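Local coordinates for protein polyketide synthase (Lyngbya majuscula 19L, PDB 3QIT) that acts as a decarboxylating thioesterase that forms the terminal alkene of curacin A, probably releasing the finished chain, at residues B[124-128]-B[268-272]. Numbering follows the deposited sequence.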
loop_
_atom_site.group_PDB
_atom_site.type_symbol
_atom_site.label_atom_id
_atom_site.label_comp_id
_atom_site.label_asym_id
_atom_site.label_seq_id
_atom_site.Cartn_x
_atom_site.Cartn_y
_atom_site.Cartn_z
ATOM N N ILE B 124 -20.716 6.018 -14.795
ATOM C CA ILE B 124 -21.294 7.333 -14.466
ATOM C C ILE B 124 -20.359 7.980 -13.446
ATOM O O ILE B 124 -20.238 7.497 -12.305
ATOM C CB ILE B 124 -22.731 7.199 -13.906
ATOM C CG1 ILE B 124 -23.618 6.565 -14.991
ATOM C CG2 ILE B 124 -23.283 8.589 -13.534
ATOM C CD1 ILE B 124 -24.784 5.819 -14.486
ATOM N N LEU B 125 -19.685 9.050 -13.880
ATOM C CA LEU B 125 -18.622 9.674 -13.089
ATOM C C LEU B 125 -19.112 11.002 -12.555
ATOM O O LEU B 125 -19.244 11.961 -13.306
ATOM C CB LEU B 125 -17.353 9.845 -13.953
ATOM C CG LEU B 125 -16.878 8.512 -14.529
ATOM C CD1 LEU B 125 -15.724 8.756 -15.504
ATOM C CD2 LEU B 125 -16.456 7.551 -13.405
ATOM N N VAL B 126 -19.437 11.038 -11.261
ATOM C CA VAL B 126 -20.014 12.248 -10.678
ATOM C C VAL B 126 -18.913 13.024 -9.998
ATOM O O VAL B 126 -18.275 12.512 -9.067
ATOM C CB VAL B 126 -21.128 11.920 -9.661
ATOM C CG1 VAL B 126 -21.803 13.204 -9.152
ATOM C CG2 VAL B 126 -22.180 11.035 -10.327
ATOM N N GLU B 127 -18.651 14.226 -10.514
ATOM C CA GLU B 127 -17.611 15.115 -9.967
ATOM C C GLU B 127 -16.239 14.453 -9.929
ATOM O O GLU B 127 -15.589 14.328 -8.873
ATOM C CB GLU B 127 -18.044 15.655 -8.606
ATOM C CG GLU B 127 -19.165 16.707 -8.748
ATOM C CD GLU B 127 -18.613 18.074 -9.082
ATOM O OE1 GLU B 127 -17.782 18.569 -8.273
ATOM O OE2 GLU B 127 -18.982 18.651 -10.143
ATOM N N LEU B 128 -15.791 14.042 -11.108
ATOM C CA LEU B 128 -14.498 13.403 -11.276
ATOM C C LEU B 128 -13.397 14.427 -11.077
ATOM O O LEU B 128 -13.393 15.450 -11.734
ATOM C CB LEU B 128 -14.400 12.802 -12.689
ATOM C CG LEU B 128 -13.074 12.100 -12.983
ATOM C CD1 LEU B 128 -13.017 10.718 -12.295
ATOM C CD2 LEU B 128 -12.869 11.999 -14.504
ATOM N N GLY B 268 -23.874 21.743 -6.327
ATOM C CA GLY B 268 -22.425 21.870 -6.143
ATOM C C GLY B 268 -21.710 20.527 -6.243
ATOM O O GLY B 268 -22.079 19.688 -7.051
ATOM N N HIS B 269 -20.655 20.353 -5.447
ATOM C CA HIS B 269 -19.853 19.146 -5.506
ATOM C C HIS B 269 -20.642 17.919 -5.071
ATOM O O HIS B 269 -20.459 16.812 -5.614
ATOM C CB HIS B 269 -18.614 19.310 -4.615
ATOM C CG HIS B 269 -17.742 18.097 -4.577
ATOM N ND1 HIS B 269 -17.124 17.589 -5.703
ATOM C CD2 HIS B 269 -17.368 17.301 -3.548
ATOM C CE1 HIS B 269 -16.423 16.519 -5.368
ATOM N NE2 HIS B 269 -16.544 16.330 -4.067
ATOM N N ASN B 270 -21.531 18.121 -4.107
ATOM C CA ASN B 270 -22.189 16.994 -3.458
ATOM C C ASN B 270 -23.524 16.640 -4.094
ATOM O O ASN B 270 -24.582 16.697 -3.462
ATOM C CB ASN B 270 -22.295 17.285 -1.967
ATOM C CG ASN B 270 -20.943 17.260 -1.306
ATOM O OD1 ASN B 270 -20.214 16.262 -1.405
ATOM N ND2 ASN B 270 -20.582 18.356 -0.661
ATOM N N LEU B 271 -23.450 16.255 -5.361
ATOM C CA LEU B 271 -24.646 16.014 -6.175
ATOM C C LEU B 271 -25.492 14.838 -5.700
ATOM O O LEU B 271 -26.704 14.800 -5.921
ATOM C CB LEU B 271 -24.256 15.821 -7.642
ATOM C CG LEU B 271 -23.775 17.045 -8.428
ATOM C CD1 LEU B 271 -23.390 16.629 -9.850
ATOM C CD2 LEU B 271 -24.818 18.163 -8.467
ATOM N N HIS B 272 -24.867 13.870 -5.034
ATOM C CA HIS B 272 -25.611 12.751 -4.474
ATOM C C HIS B 272 -26.608 13.201 -3.409
ATOM O O HIS B 272 -27.561 12.477 -3.103
ATOM C CB HIS B 272 -24.648 11.672 -3.929
ATOM C CG HIS B 272 -23.724 12.165 -2.865
ATOM N ND1 HIS B 272 -22.929 13.282 -3.028
ATOM C CD2 HIS B 272 -23.447 11.685 -1.630
ATOM C CE1 HIS B 272 -22.212 13.471 -1.934
ATOM N NE2 HIS B 272 -22.510 12.514 -1.073
#
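Val126 meets Leu271 where strand 120-126 of the central sheet ends and the short helix 271-274 begins. Val126 CG1 lies 3.8 Å from Leu271 CD1 and 3.9 Å from Leu271 CB. CG1 stands anti to the backbone N (chi1 -175°), which points it at the leucine, and the two side chains cross at a slant. This is the apolar part of the contact.

Glu127 follows, just past the strand end, and makes the larger share of the contact. Its chain bends at chi2 (-82°), folding the carboxylate back beside His269. Glu127 OE1 accepts a hydrogen bond of 2.8 Å from His269 ND1 through its anti lone pair. The bond is close to straight (165°) and meets the imidazole at its edge, near the ring plane. The carboxylate is turned steeply against that ring. Glu127 CB sits off the ring plane beside the ND1-CE1 edge, 3.7 Å from His269 CE1, and Glu127 CG lies 3.4 Å from His269 O.

Outside the two segments, Glu127 OE1 is also hydrogen-bonded to Ser242 OG, and OE2 to Gly239 N. Both oxygens of this buried acid are therefore held, which limits rotation of the carboxylate. His269 O is hydrogen-bonded by His102 NE2, and the His269 side chain touches Ser103.

The geometry is consistent with a Ser103-His269-Glu127 catalytic triad of an alpha/beta hydrolase, with Ser103 on a probable nucleophile elbow. The acid then follows strand 120-126. The bond at ND1 helps fix the ring rotation and leaves NE2 as the nitrogen not engaged by the glutamate, as would suit a charge relay to Ser103.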